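Local coordinates for surface layer protein (Geobacillus stearothermophilus, PDB 4UJ8), which binds calcium ions and probably self-assembles into the surface layer coating the bacterial cell, this chain being domains 6 and 7 of the longer protein, at residues 144-149 with 169-174; 165-170 with 201-206; 174-179 with 194-199. All blocks are in the same frame, centred on the assembly; numbering follows the deposited sequence.

Interaction 1 (144-149 with 169-174); sequences KLLANL and NEKLQA. With CA (calcium ion), chain H.
Leu146 lies along the aliphatic stem of Lys171, the two side chains running past each other in opposite directions. Its CG sits 3.9 Å from Lys171 CE, and its CD1 also rests on the stem. The other methyl, Leu146 CD2, lies against the first turn of helix 170-178, 3.9 Å from Leu172 CB. The same methyl touches the amide of Asn169, which comes from the opposite direction.

The stem of Lys171 is extended, with CG anti to the backbone N (chi1 -175°), and this carries the ammonium group to the end of helix 142-147. There it is gripped by two backbone oxygens. Lys171 NZ donates to Leu146 O at 2.8 Å and to Leu149 O at 2.8 Å. It meets the Leu146 carbonyl from above its plane. Leu149 N bonds the same oxygen from the opposite face, so Leu146 O has two donors. The positive charge probably suits this C-terminal helix end, where the two carbonyl oxygens converge.

Asn169 is the N-cap of helix 170-178. Its OD1 accepts a nearly straight bond from Leu172 N at 2.9 Å and a weak one from Lys171 N. Next to it, Glu170 turns to the calcium ion, and its OE1 lies 2.9 Å from the metal. Asp161, Ser162, Thr165 and Thr168 supply the other protein ligands.

The contact thus joins the end of one short helix to the start of another. Leu146 and Leu149 also pack on Leu175, further along helix 170-178. Leu145 and Leu149 rest on Ile233 of strand 231-237, and Leu146 touches Ile205 of a loop.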
ATOM      1  N   LYS A 144     -12.029  14.541  20.256  1.00 11.99           N
ATOM      2  CA  LYS A 144     -11.484  14.219  21.566  1.00 16.22           C
ATOM      3  C   LYS A 144     -11.194  12.723  21.701  1.00 13.52           C
ATOM      4  O   LYS A 144     -10.267  12.317  22.413  1.00 16.10           O
ATOM      5  CB  LYS A 144     -12.435  14.682  22.677  1.00 18.11           C
ATOM      6  CG  LYS A 144     -11.792  14.709  24.047  1.00 19.55           C
ATOM      7  CD  LYS A 144     -12.566  15.582  25.021  1.00 20.44           C
ATOM      8  CE  LYS A 144     -12.093  17.024  24.965  1.00 21.77           C
ATOM      9  NZ  LYS A 144     -12.796  17.890  25.955  1.00 21.37           N
ATOM     10  N   LEU A 145     -11.972  11.896  21.009  1.00 11.99           N
ATOM     11  CA  LEU A 145     -11.699  10.466  21.032  1.00 11.10           C
ATOM     12  C   LEU A 145     -10.398  10.172  20.290  1.00 15.14           C
ATOM     13  O   LEU A 145      -9.591   9.349  20.732  1.00 13.34           O
ATOM     14  CB  LEU A 145     -12.847   9.678  20.412  1.00 10.51           C
ATOM     15  CG  LEU A 145     -12.690   8.161  20.384  1.00 12.67           C
ATOM     16  CD1 LEU A 145     -13.487   7.537  21.489  1.00 12.30           C
ATOM     17  CD2 LEU A 145     -13.130   7.610  19.044  1.00 18.00           C
ATOM     18  N   LEU A 146     -10.201  10.837  19.153  1.00 12.68           N
ATOM     19  CA  LEU A 146      -8.975  10.640  18.367  1.00 11.04           C
ATOM     20  C   LEU A 146      -7.754  11.124  19.148  1.00 14.61           C
ATOM     21  O   LEU A 146      -6.703  10.493  19.131  1.00 13.05           O
ATOM     22  CB  LEU A 146      -9.068  11.370  17.021  1.00 11.98           C
ATOM     23  CG  LEU A 146      -8.017  11.070  15.951  1.00 14.71           C
ATOM     24  CD1 LEU A 146      -8.064   9.609  15.513  1.00 13.54           C
ATOM     25  CD2 LEU A 146      -8.177  11.984  14.738  1.00 15.10           C
ATOM     26  N   ALA A 147      -7.899  12.248  19.839  1.00 11.54           N
ATOM     27  CA  ALA A 147      -6.831  12.759  20.681  1.00 16.15           C
ATOM     28  C   ALA A 147      -6.487  11.776  21.809  1.00 14.48           C
ATOM     29  O   ALA A 147      -5.397  11.835  22.367  1.00 15.95           O
ATOM     30  CB  ALA A 147      -7.222  14.120  21.255  1.00 14.91           C
ATOM     31  N   ASN A 148      -7.417  10.875  22.126  1.00 12.17           N
ATOM     32  CA  ASN A 148      -7.214   9.898  23.193  1.00 14.50           C
ATOM     33  C   ASN A 148      -6.590   8.604  22.673  1.00 17.27           C
ATOM     34  O   ASN A 148      -6.435   7.642  23.422  1.00 15.83           O
ATOM     35  CB  ASN A 148      -8.547   9.596  23.895  1.00 11.11           C
ATOM     36  CG  ASN A 148      -8.369   8.861  25.231  1.00 15.27           C
ATOM     37  OD1 ASN A 148      -7.589   9.271  26.087  1.00 17.00           O
ATOM     38  ND2 ASN A 148      -9.099   7.767  25.399  1.00 13.62           N
ATOM     39  N   LEU A 149      -6.240   8.579  21.386  1.00 16.05           N
ATOM     40  CA  LEU A 149      -5.608   7.404  20.794  1.00 15.64           C
ATOM     41  C   LEU A 149      -4.188   7.705  20.327  1.00 18.31           C
ATOM     42  O   LEU A 149      -3.883   8.816  19.888  1.00 21.19           O
ATOM     43  CB  LEU A 149      -6.429   6.884  19.616  1.00 14.03           C
ATOM     44  CG  LEU A 149      -7.868   6.402  19.875  1.00 10.19           C
ATOM     45  CD1 LEU A 149      -8.551   6.145  18.526  1.00 13.47           C
ATOM     46  CD2 LEU A 149      -7.882   5.162  20.731  1.00 17.69           C
ATOM     47  N   ASN A 169      -7.308  14.955   7.893  1.00 24.54           N
ATOM     48  CA  ASN A 169      -6.593  14.509   9.073  1.00 17.81           C
ATOM     49  C   ASN A 169      -5.988  13.124   8.831  1.00 24.89           C
ATOM     50  O   ASN A 169      -6.706  12.124   8.832  1.00 19.88           O
ATOM     51  CB  ASN A 169      -7.535  14.492  10.279  1.00 20.18           C
ATOM     52  CG  ASN A 169      -6.816  14.193  11.576  1.00 17.72           C
ATOM     53  OD1 ASN A 169      -6.039  13.241  11.659  1.00 19.13           O
ATOM     54  ND2 ASN A 169      -7.065  15.009  12.601  1.00 17.30           N
ATOM     55  N   GLU A 170      -4.673  13.075   8.615  1.00 19.18           N
ATOM     56  CA  GLU A 170      -3.982  11.822   8.303  1.00 19.05           C
ATOM     57  C   GLU A 170      -4.096  10.788   9.429  1.00 18.23           C
ATOM     58  O   GLU A 170      -4.066   9.582   9.181  1.00 16.26           O
ATOM     59  CB  GLU A 170      -2.506  12.083   7.998  1.00 19.80           C
ATOM     60  CG  GLU A 170      -2.241  12.586   6.587  1.00 22.81           C
ATOM     61  CD  GLU A 170      -2.275  14.101   6.461  1.00 33.64           C
ATOM     62  OE1 GLU A 170      -2.419  14.797   7.492  1.00 30.99           O
ATOM     63  OE2 GLU A 170      -2.149  14.598   5.320  1.00 28.01           O
ATOM     64  N   LYS A 171      -4.215  11.259  10.663  1.00 16.64           N
ATOM     65  CA  LYS A 171      -4.383  10.348  11.794  1.00 14.19           C
ATOM     66  C   LYS A 171      -5.762   9.672  11.776  1.00 16.31           C
ATOM     67  O   LYS A 171      -5.874   8.460  11.981  1.00 11.40           O
ATOM     68  CB  LYS A 171      -4.163  11.090  13.116  1.00 16.35           C
ATOM     69  CG  LYS A 171      -4.209  10.199  14.352  1.00 12.09           C
ATOM     70  CD  LYS A 171      -3.954  11.005  15.625  1.00 13.44           C
ATOM     71  CE  LYS A 171      -4.295  10.171  16.873  1.00 11.85           C
ATOM     72  NZ  LYS A 171      -4.076  10.932  18.121  1.00 14.45           N
ATOM     73  N   LEU A 172      -6.812  10.452  11.546  1.00 14.76           N
ATOM     74  CA  LEU A 172      -8.141   9.873  11.331  1.00 16.83           C
ATOM     75  C   LEU A 172      -8.148   8.880  10.168  1.00 15.59           C
ATOM     76  O   LEU A 172      -8.756   7.818  10.253  1.00 15.06           O
ATOM     77  CB  LEU A 172      -9.177  10.961  11.067  1.00 14.32           C
ATOM     78  CG  LEU A 172     -10.554  10.417  10.708  1.00 12.95           C
ATOM     79  CD1 LEU A 172     -11.118   9.595  11.855  1.00 13.94           C
ATOM     80  CD2 LEU A 172     -11.503  11.562  10.347  1.00 15.49           C
ATOM     81  N   GLN A 173      -7.478   9.226   9.075  1.00 15.98           N
ATOM     82  CA  GLN A 173      -7.428   8.329   7.939  1.00 17.50           C
ATOM     83  C   GLN A 173      -6.724   7.030   8.320  1.00 14.48           C
ATOM     84  O   GLN A 173      -7.154   5.956   7.914  1.00 13.28           O
ATOM     85  CB  GLN A 173      -6.744   9.006   6.752  1.00 19.97           C
ATOM     86  CG  GLN A 173      -7.592  10.132   6.172  1.00 26.49           C
ATOM     87  CD  GLN A 173      -9.023   9.696   5.864  1.00 29.11           C
ATOM     88  OE1 GLN A 173      -9.948   9.928   6.654  1.00 27.35           O
ATOM     89  NE2 GLN A 173      -9.213   9.070   4.705  1.00 31.96           N
ATOM     90  N   ALA A 174      -5.675   7.137   9.126  1.00 12.57           N
ATOM     91  CA  ALA A 174      -4.960   5.957   9.602  1.00 14.44           C
ATOM     92  C   ALA A 174      -5.892   5.067  10.438  1.00 14.45           C
ATOM     93  O   ALA A 174      -5.934   3.848  10.256  1.00 16.43           O
ATOM     94  CB  ALA A 174      -3.738   6.364  10.416  1.00  9.37           C
TER
HETATM   95 CA    CA H2003      -3.675  17.374   7.895  1.00 26.20          CA
HETATM   96  O   HOH W   1      -4.943  18.705   9.426  1.00 23.87           O

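Interaction 2 (165-170 with 201-206); sequences TPNTNE and DDASIS. With CA (calcium ion), chain H.
Asn169 and Asp201 make the one hydrogen bond between these two loops. Asn169 N donates to Asp201 OD1 at 2.6 Å, almost straight at 176°. The oxygen uses its syn lone pair, on the side of OD2. Within the 201-206 loop, Asp202 OD2 accepts from Ser204 N, an Asx turn that shapes the loop. Ala203 N is buried here and has no partner.

Other contacts bring carbon against oxygen. With CG anti to the backbone N (chi1 -172°), the carboxylate of Asp201 reaches Thr168 as well. Asp201 OD2 lies 3.3 Å from Thr168 CB, where the side chains cross obliquely. Two CA-H...O contacts bring the backbones together: Ala203 CA lies 3.2 Å from Pro166 O, and Asp202 CA lies 3.4 Å from Asn167 O. Ala203 CB touches Asn167 OD1.

Apolar contact is slight. Ile205 CG2 meets Asn169 CB at 4.0 Å.

Metal bonds hold the 165-170 loop in its curve. Thr165 binds calcium through both O and OG1, and Thr168 O binds at 2.4 Å. A water is also a ligand. Thr165 OG1 donates to Glu170 OE2, at 2.9 Å, tying the two ligand residues together.

The contact lies at the surface, where the loop before helix 170-178 meets the loop before strand 214-222. Asp201 and Ile205 touch Leu172 of that helix, and Ile205 also packs on Leu142 and Ala143 of helix 142-147.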
ATOM      1  N   THR A 165      -1.609  20.020   5.732  1.00 32.68           N
ATOM      2  CA  THR A 165      -2.856  19.761   5.013  1.00 29.30           C
ATOM      3  C   THR A 165      -4.063  20.097   5.886  1.00 35.78           C
ATOM      4  O   THR A 165      -4.455  19.313   6.753  1.00 33.17           O
ATOM      5  CB  THR A 165      -2.946  18.292   4.559  1.00 36.01           C
ATOM      6  OG1 THR A 165      -2.608  17.440   5.660  1.00 28.60           O
ATOM      7  CG2 THR A 165      -1.977  18.024   3.415  1.00 33.60           C
ATOM      8  N   PRO A 166      -4.666  21.273   5.661  1.00 37.05           N
ATOM      9  CA  PRO A 166      -5.732  21.739   6.555  1.00 40.16           C
ATOM     10  C   PRO A 166      -7.051  20.956   6.453  1.00 35.71           C
ATOM     11  O   PRO A 166      -7.817  20.970   7.416  1.00 41.42           O
ATOM     12  CB  PRO A 166      -5.933  23.196   6.113  1.00 34.79           C
ATOM     13  CG  PRO A 166      -5.537  23.201   4.676  1.00 35.40           C
ATOM     14  CD  PRO A 166      -4.384  22.235   4.580  1.00 41.65           C
ATOM     15  N   ASN A 167      -7.309  20.279   5.337  1.00 29.73           N
ATOM     16  CA  ASN A 167      -8.635  19.703   5.110  1.00 37.66           C
ATOM     17  C   ASN A 167      -8.718  18.180   5.234  1.00 35.65           C
ATOM     18  O   ASN A 167      -9.770  17.588   4.994  1.00 34.11           O
ATOM     19  CB  ASN A 167      -9.149  20.116   3.729  1.00 38.10           C
ATOM     20  CG  ASN A 167      -9.516  21.583   3.662  1.00 39.92           C
ATOM     21  OD1 ASN A 167      -9.925  22.180   4.660  1.00 41.09           O
ATOM     22  ND2 ASN A 167      -9.367  22.174   2.485  1.00 41.42           N
ATOM     23  N   THR A 168      -7.607  17.546   5.587  1.00 32.06           N
ATOM     24  CA  THR A 168      -7.587  16.097   5.779  1.00 31.05           C
ATOM     25  C   THR A 168      -6.748  15.763   7.001  1.00 26.20           C
ATOM     26  O   THR A 168      -5.635  16.251   7.150  1.00 27.32           O
ATOM     27  CB  THR A 168      -7.032  15.343   4.539  1.00 34.99           C
ATOM     28  OG1 THR A 168      -5.617  15.550   4.428  1.00 37.11           O
ATOM     29  CG2 THR A 168      -7.721  15.802   3.257  1.00 41.28           C
ATOM     30  N   ASN A 169      -7.308  14.955   7.893  1.00 24.54           N
ATOM     31  CA  ASN A 169      -6.593  14.509   9.073  1.00 17.81           C
ATOM     32  C   ASN A 169      -5.988  13.124   8.831  1.00 24.89           C
ATOM     33  O   ASN A 169      -6.706  12.124   8.832  1.00 19.88           O
ATOM     34  CB  ASN A 169      -7.535  14.492  10.279  1.00 20.18           C
ATOM     35  CG  ASN A 169      -6.816  14.193  11.576  1.00 17.72           C
ATOM     36  OD1 ASN A 169      -6.039  13.241  11.659  1.00 19.13           O
ATOM     37  ND2 ASN A 169      -7.065  15.009  12.601  1.00 17.30           N
ATOM     38  N   GLU A 170      -4.673  13.075   8.615  1.00 19.18           N
ATOM     39  CA  GLU A 170      -3.982  11.822   8.303  1.00 19.05           C
ATOM     40  C   GLU A 170      -4.096  10.788   9.429  1.00 18.23           C
ATOM     41  O   GLU A 170      -4.066   9.582   9.181  1.00 16.26           O
ATOM     42  CB  GLU A 170      -2.506  12.083   7.998  1.00 19.80           C
ATOM     43  CG  GLU A 170      -2.241  12.586   6.587  1.00 22.81           C
ATOM     44  CD  GLU A 170      -2.275  14.101   6.461  1.00 33.64           C
ATOM     45  OE1 GLU A 170      -2.419  14.797   7.492  1.00 30.99           O
ATOM     46  OE2 GLU A 170      -2.149  14.598   5.320  1.00 28.01           O
ATOM     47  N   ASP A 201     -13.683  12.997   7.439  1.00 27.79           N
ATOM     48  CA  ASP A 201     -12.409  13.678   7.339  1.00 31.05           C
ATOM     49  C   ASP A 201     -12.641  15.064   6.751  1.00 30.60           C
ATOM     50  O   ASP A 201     -13.249  15.203   5.693  1.00 34.25           O
ATOM     51  CB  ASP A 201     -11.449  12.865   6.471  1.00 28.35           C
ATOM     52  CG  ASP A 201     -10.046  13.421   6.473  1.00 29.81           C
ATOM     53  OD1 ASP A 201      -9.683  14.139   7.431  1.00 27.23           O
ATOM     54  OD2 ASP A 201      -9.302  13.117   5.517  1.00 29.74           O
ATOM     55  N   ASP A 202     -12.159  16.077   7.453  1.00 29.00           N
ATOM     56  CA  ASP A 202     -12.413  17.468   7.098  1.00 37.22           C
ATOM     57  C   ASP A 202     -11.516  18.326   7.988  1.00 34.17           C
ATOM     58  O   ASP A 202     -10.830  17.786   8.859  1.00 32.63           O
ATOM     59  CB  ASP A 202     -13.898  17.808   7.285  1.00 32.71           C
ATOM     60  CG  ASP A 202     -14.238  19.229   6.872  1.00 41.20           C
ATOM     61  OD1 ASP A 202     -14.152  19.530   5.663  1.00 41.79           O
ATOM     62  OD2 ASP A 202     -14.583  20.045   7.761  1.00 44.93           O
ATOM     63  N   ALA A 203     -11.496  19.642   7.768  1.00 30.25           N
ATOM     64  CA  ALA A 203     -10.775  20.549   8.664  1.00 33.12           C
ATOM     65  C   ALA A 203     -11.253  20.365  10.098  1.00 27.73           C
ATOM     66  O   ALA A 203     -10.459  20.410  11.037  1.00 33.75           O
ATOM     67  CB  ALA A 203     -10.953  21.999   8.225  1.00 35.98           C
ATOM     68  N   SER A 204     -12.559  20.148  10.251  1.00 26.75           N
ATOM     69  CA  SER A 204     -13.155  19.797  11.541  1.00 30.08           C
ATOM     70  C   SER A 204     -13.781  18.402  11.481  1.00 25.68           C
ATOM     71  O   SER A 204     -14.858  18.223  10.912  1.00 29.74           O
ATOM     72  CB  SER A 204     -14.217  20.823  11.945  1.00 36.47           C
ATOM     73  OG  SER A 204     -15.190  20.969  10.918  1.00 47.38           O
ATOM     74  N   ILE A 205     -13.123  17.413  12.076  1.00 22.95           N
ATOM     75  CA  ILE A 205     -13.624  16.054  11.954  1.00 19.57           C
ATOM     76  C   ILE A 205     -14.882  15.864  12.797  1.00 17.28           C
ATOM     77  O   ILE A 205     -15.096  16.541  13.801  1.00 19.86           O
ATOM     78  CB  ILE A 205     -12.563  15.000  12.345  1.00 21.83           C
ATOM     79  CG1 ILE A 205     -12.175  15.127  13.815  1.00 20.97           C
ATOM     80  CG2 ILE A 205     -11.321  15.110  11.422  1.00 22.09           C
ATOM     81  CD1 ILE A 205     -11.290  13.983  14.293  1.00 22.01           C
ATOM     82  N   SER A 206     -15.724  14.948  12.350  1.00 17.81           N
ATOM     83  CA  SER A 206     -17.019  14.749  12.962  1.00 20.10           C
ATOM     84  C   SER A 206     -17.517  13.351  12.712  1.00 18.67           C
ATOM     85  O   SER A 206     -17.013  12.650  11.834  1.00 19.23           O
ATOM     86  CB  SER A 206     -18.026  15.746  12.408  1.00 18.92           C
ATOM     87  OG  SER A 206     -18.245  15.487  11.038  1.00 19.47           O
TER
HETATM   88 CA    CA H2003      -3.675  17.374   7.895  1.00 26.20          CA
HETATM   89  O   HOH W   1      -4.943  18.705   9.426  1.00 23.87           O

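Interaction 3 (174-179 with 194-199); sequences ALKSVL and SNVDNL
Lys176 reaches from the last turns of helix 170-178 to a short 3-10 segment, residues 196-198. An Asx turn leads into that segment: Asn195 OD1 accepts from Asp197 N at 3.0 Å, with the donor above the plane of the amide.

The main polar link is the bond from Lys176 NZ to Leu199 O, 2.9 Å long. The C=O...donor angle is 166°, so the ammonium group sits nearly in line with the carbonyl. A bend at chi3 (-41°) turns the end of the lysine past the side of the 3-10 segment to that oxygen. Asp197 OD1 is 4.4 Å from Lys176 NZ, too far for a salt bridge, though its charge may still help to steady the ammonium. With an alanine in place of Lys176, Leu199 O would probably be left without this donor, and Val196 CG1 and Leu199 CB would be partly uncovered where CG and CD now pack.

Other acceptors are met within each segment. Val196 O takes Leu199 N, and Asn195 O takes Asn198 N, which closes the 3-10 turns. Ser177 OG donates to Ala174 O at 2.6 Å, turning back onto its own helix.

Nearer the helix backbone the contact is apolar. Val196 CG1 packs on CB and CG of Lys176, both at 3.7 Å, the side chains sliding past each other. Leu179, at the start of strand 179-184, crosses Val196 at a slant, its CD2 3.8 Å from Val196 CG1, and also touches Leu220 and Phe222 of strand 214-222. It meets Leu199 at about a right angle, with Leu179 CD2 3.6 Å from Leu199 CD1.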
ATOM      1  N   ALA A 174      -5.675   7.137   9.126  1.00 12.57           N
ATOM      2  CA  ALA A 174      -4.960   5.957   9.602  1.00 14.44           C
ATOM      3  C   ALA A 174      -5.892   5.067  10.438  1.00 14.45           C
ATOM      4  O   ALA A 174      -5.934   3.848  10.256  1.00 16.43           O
ATOM      5  CB  ALA A 174      -3.738   6.364  10.416  1.00  9.37           C
ATOM      6  N   LEU A 175      -6.643   5.686  11.339  1.00 14.82           N
ATOM      7  CA  LEU A 175      -7.594   4.943  12.165  1.00 11.31           C
ATOM      8  C   LEU A 175      -8.607   4.184  11.307  1.00 13.67           C
ATOM      9  O   LEU A 175      -8.819   2.985  11.505  1.00 13.52           O
ATOM     10  CB  LEU A 175      -8.314   5.888  13.133  1.00 14.21           C
ATOM     11  CG  LEU A 175      -9.393   5.237  14.003  1.00 12.41           C
ATOM     12  CD1 LEU A 175      -8.772   4.211  14.919  1.00 13.42           C
ATOM     13  CD2 LEU A 175     -10.138   6.289  14.815  1.00  9.18           C
ATOM     14  N   LYS A 176      -9.210   4.876  10.340  1.00 13.17           N
ATOM     15  CA  LYS A 176     -10.286   4.304   9.524  1.00 12.34           C
ATOM     16  C   LYS A 176      -9.784   3.137   8.670  1.00 14.30           C
ATOM     17  O   LYS A 176     -10.562   2.273   8.266  1.00 17.54           O
ATOM     18  CB  LYS A 176     -10.927   5.377   8.624  1.00 15.33           C
ATOM     19  CG  LYS A 176     -11.531   6.559   9.402  1.00 15.79           C
ATOM     20  CD  LYS A 176     -12.604   7.330   8.617  1.00 20.89           C
ATOM     21  CE  LYS A 176     -12.281   7.542   7.158  1.00 19.87           C
ATOM     22  NZ  LYS A 176     -13.200   8.539   6.526  1.00 20.33           N
ATOM     23  N   SER A 177      -8.482   3.106   8.400  1.00 15.21           N
ATOM     24  CA  SER A 177      -7.916   2.038   7.578  1.00 13.53           C
ATOM     25  C   SER A 177      -7.943   0.684   8.301  1.00 16.35           C
ATOM     26  O   SER A 177      -7.888  -0.358   7.649  1.00 16.72           O
ATOM     27  CB  SER A 177      -6.480   2.376   7.160  1.00 12.73           C
ATOM     28  OG  SER A 177      -5.554   2.193   8.230  1.00 15.95           O
ATOM     29  N   VAL A 178      -8.017   0.704   9.630  1.00 12.87           N
ATOM     30  CA  VAL A 178      -8.015  -0.537  10.426  1.00 13.65           C
ATOM     31  C   VAL A 178      -9.261  -0.692  11.297  1.00 17.97           C
ATOM     32  O   VAL A 178      -9.449  -1.736  11.929  1.00 15.10           O
ATOM     33  CB  VAL A 178      -6.774  -0.635  11.350  1.00 12.43           C
ATOM     34  CG1 VAL A 178      -5.489  -0.823  10.533  1.00 16.77           C
ATOM     35  CG2 VAL A 178      -6.673   0.567  12.267  1.00 17.45           C
ATOM     36  N   LEU A 179     -10.095   0.348  11.351  1.00 14.35           N
ATOM     37  CA  LEU A 179     -11.320   0.331  12.168  1.00 14.22           C
ATOM     38  C   LEU A 179     -12.483  -0.387  11.471  1.00 19.31           C
ATOM     39  O   LEU A 179     -12.770  -0.118  10.304  1.00 17.19           O
ATOM     40  CB  LEU A 179     -11.742   1.765  12.498  1.00 12.12           C
ATOM     41  CG  LEU A 179     -12.736   2.026  13.624  1.00 12.81           C
ATOM     42  CD1 LEU A 179     -12.220   1.551  14.982  1.00 15.72           C
ATOM     43  CD2 LEU A 179     -13.027   3.517  13.658  1.00 17.02           C
ATOM     44  N   SER A 194     -21.364   2.052  12.161  1.00 18.98           N
ATOM     45  CA  SER A 194     -21.165   0.763  11.496  1.00 17.19           C
ATOM     46  C   SER A 194     -20.408   0.928  10.172  1.00 19.38           C
ATOM     47  O   SER A 194     -19.659   0.040   9.766  1.00 21.14           O
ATOM     48  CB  SER A 194     -22.505   0.059  11.270  1.00 19.41           C
ATOM     49  OG  SER A 194     -23.464   0.951  10.745  1.00 26.75           O
ATOM     50  N   ASN A 195     -20.605   2.067   9.515  1.00 21.60           N
ATOM     51  CA  ASN A 195     -19.846   2.435   8.326  1.00 22.00           C
ATOM     52  C   ASN A 195     -18.799   3.465   8.724  1.00 20.23           C
ATOM     53  O   ASN A 195     -19.129   4.615   9.028  1.00 21.00           O
ATOM     54  CB  ASN A 195     -20.768   2.991   7.232  1.00 22.38           C
ATOM     55  CG  ASN A 195     -20.041   3.275   5.915  1.00 21.83           C
ATOM     56  OD1 ASN A 195     -18.814   3.334   5.861  1.00 29.04           O
ATOM     57  ND2 ASN A 195     -20.807   3.455   4.850  1.00 32.72           N
ATOM     58  N   VAL A 196     -17.536   3.042   8.724  1.00 18.83           N
ATOM     59  CA  VAL A 196     -16.445   3.871   9.214  1.00 13.29           C
ATOM     60  C   VAL A 196     -16.252   5.118   8.320  1.00 19.65           C
ATOM     61  O   VAL A 196     -15.662   6.109   8.746  1.00 17.88           O
ATOM     62  CB  VAL A 196     -15.137   3.054   9.311  1.00 20.03           C
ATOM     63  CG1 VAL A 196     -14.040   3.848   9.980  1.00 23.35           C
ATOM     64  CG2 VAL A 196     -15.381   1.784  10.099  1.00 21.56           C
ATOM     65  N   ASP A 197     -16.772   5.078   7.098  1.00 23.55           N
ATOM     66  CA  ASP A 197     -16.682   6.241   6.218  1.00 22.52           C
ATOM     67  C   ASP A 197     -17.486   7.436   6.741  1.00 22.50           C
ATOM     68  O   ASP A 197     -17.245   8.570   6.330  1.00 21.63           O
ATOM     69  CB  ASP A 197     -17.132   5.882   4.805  1.00 25.12           C
ATOM     70  CG  ASP A 197     -16.114   5.021   4.076  1.00 31.76           C
ATOM     71  OD1 ASP A 197     -14.910   5.124   4.401  1.00 24.08           O
ATOM     72  OD2 ASP A 197     -16.513   4.243   3.187  1.00 33.12           O
ATOM     73  N   ASN A 198     -18.432   7.183   7.645  1.00 18.12           N
ATOM     74  CA  ASN A 198     -19.174   8.259   8.305  1.00 17.90           C
ATOM     75  C   ASN A 198     -18.339   9.001   9.347  1.00 17.26           C
ATOM     76  O   ASN A 198     -18.798   9.967   9.957  1.00 21.74           O
ATOM     77  CB  ASN A 198     -20.439   7.710   8.953  1.00 22.35           C
ATOM     78  CG  ASN A 198     -21.433   7.214   7.933  1.00 24.86           C
ATOM     79  OD1 ASN A 198     -21.291   7.480   6.735  1.00 29.51           O
ATOM     80  ND2 ASN A 198     -22.445   6.489   8.393  1.00 26.42           N
ATOM     81  N   LEU A 199     -17.116   8.542   9.565  1.00 17.74           N
ATOM     82  CA  LEU A 199     -16.175   9.325  10.336  1.00 18.12           C
ATOM     83  C   LEU A 199     -15.572  10.282   9.328  1.00 21.33           C
ATOM     84  O   LEU A 199     -14.708   9.904   8.526  1.00 15.70           O
ATOM     85  CB  LEU A 199     -15.118   8.457  11.005  1.00 15.45           C
ATOM     86  CG  LEU A 199     -15.636   7.355  11.933  1.00 16.28           C
ATOM     87  CD1 LEU A 199     -14.456   6.612  12.520  1.00 12.13           C
ATOM     88  CD2 LEU A 199     -16.535   7.909  13.045  1.00 12.70           C
TER

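How the interactions relate
Interactions 1 and 3 are both partly buried and use successive turns of helix 170-178, sharing Ala174. In each, a lysine of that helix lays its stem on apolar side chains and its ammonium group donates to backbone carbonyl oxygens, two in interaction 1 and one in interaction 3. Interaction 2 is a surface contact between loops. There a carboxylate takes a backbone N-H, and calcium holds one loop. Interactions 1 and 2 share Asn169 and Glu170 and adjoin through leucines and Ile205. Interactions 1 and 3 meet through leucines alone. Interaction 3 is nested inside the loop that interaction 2 closes.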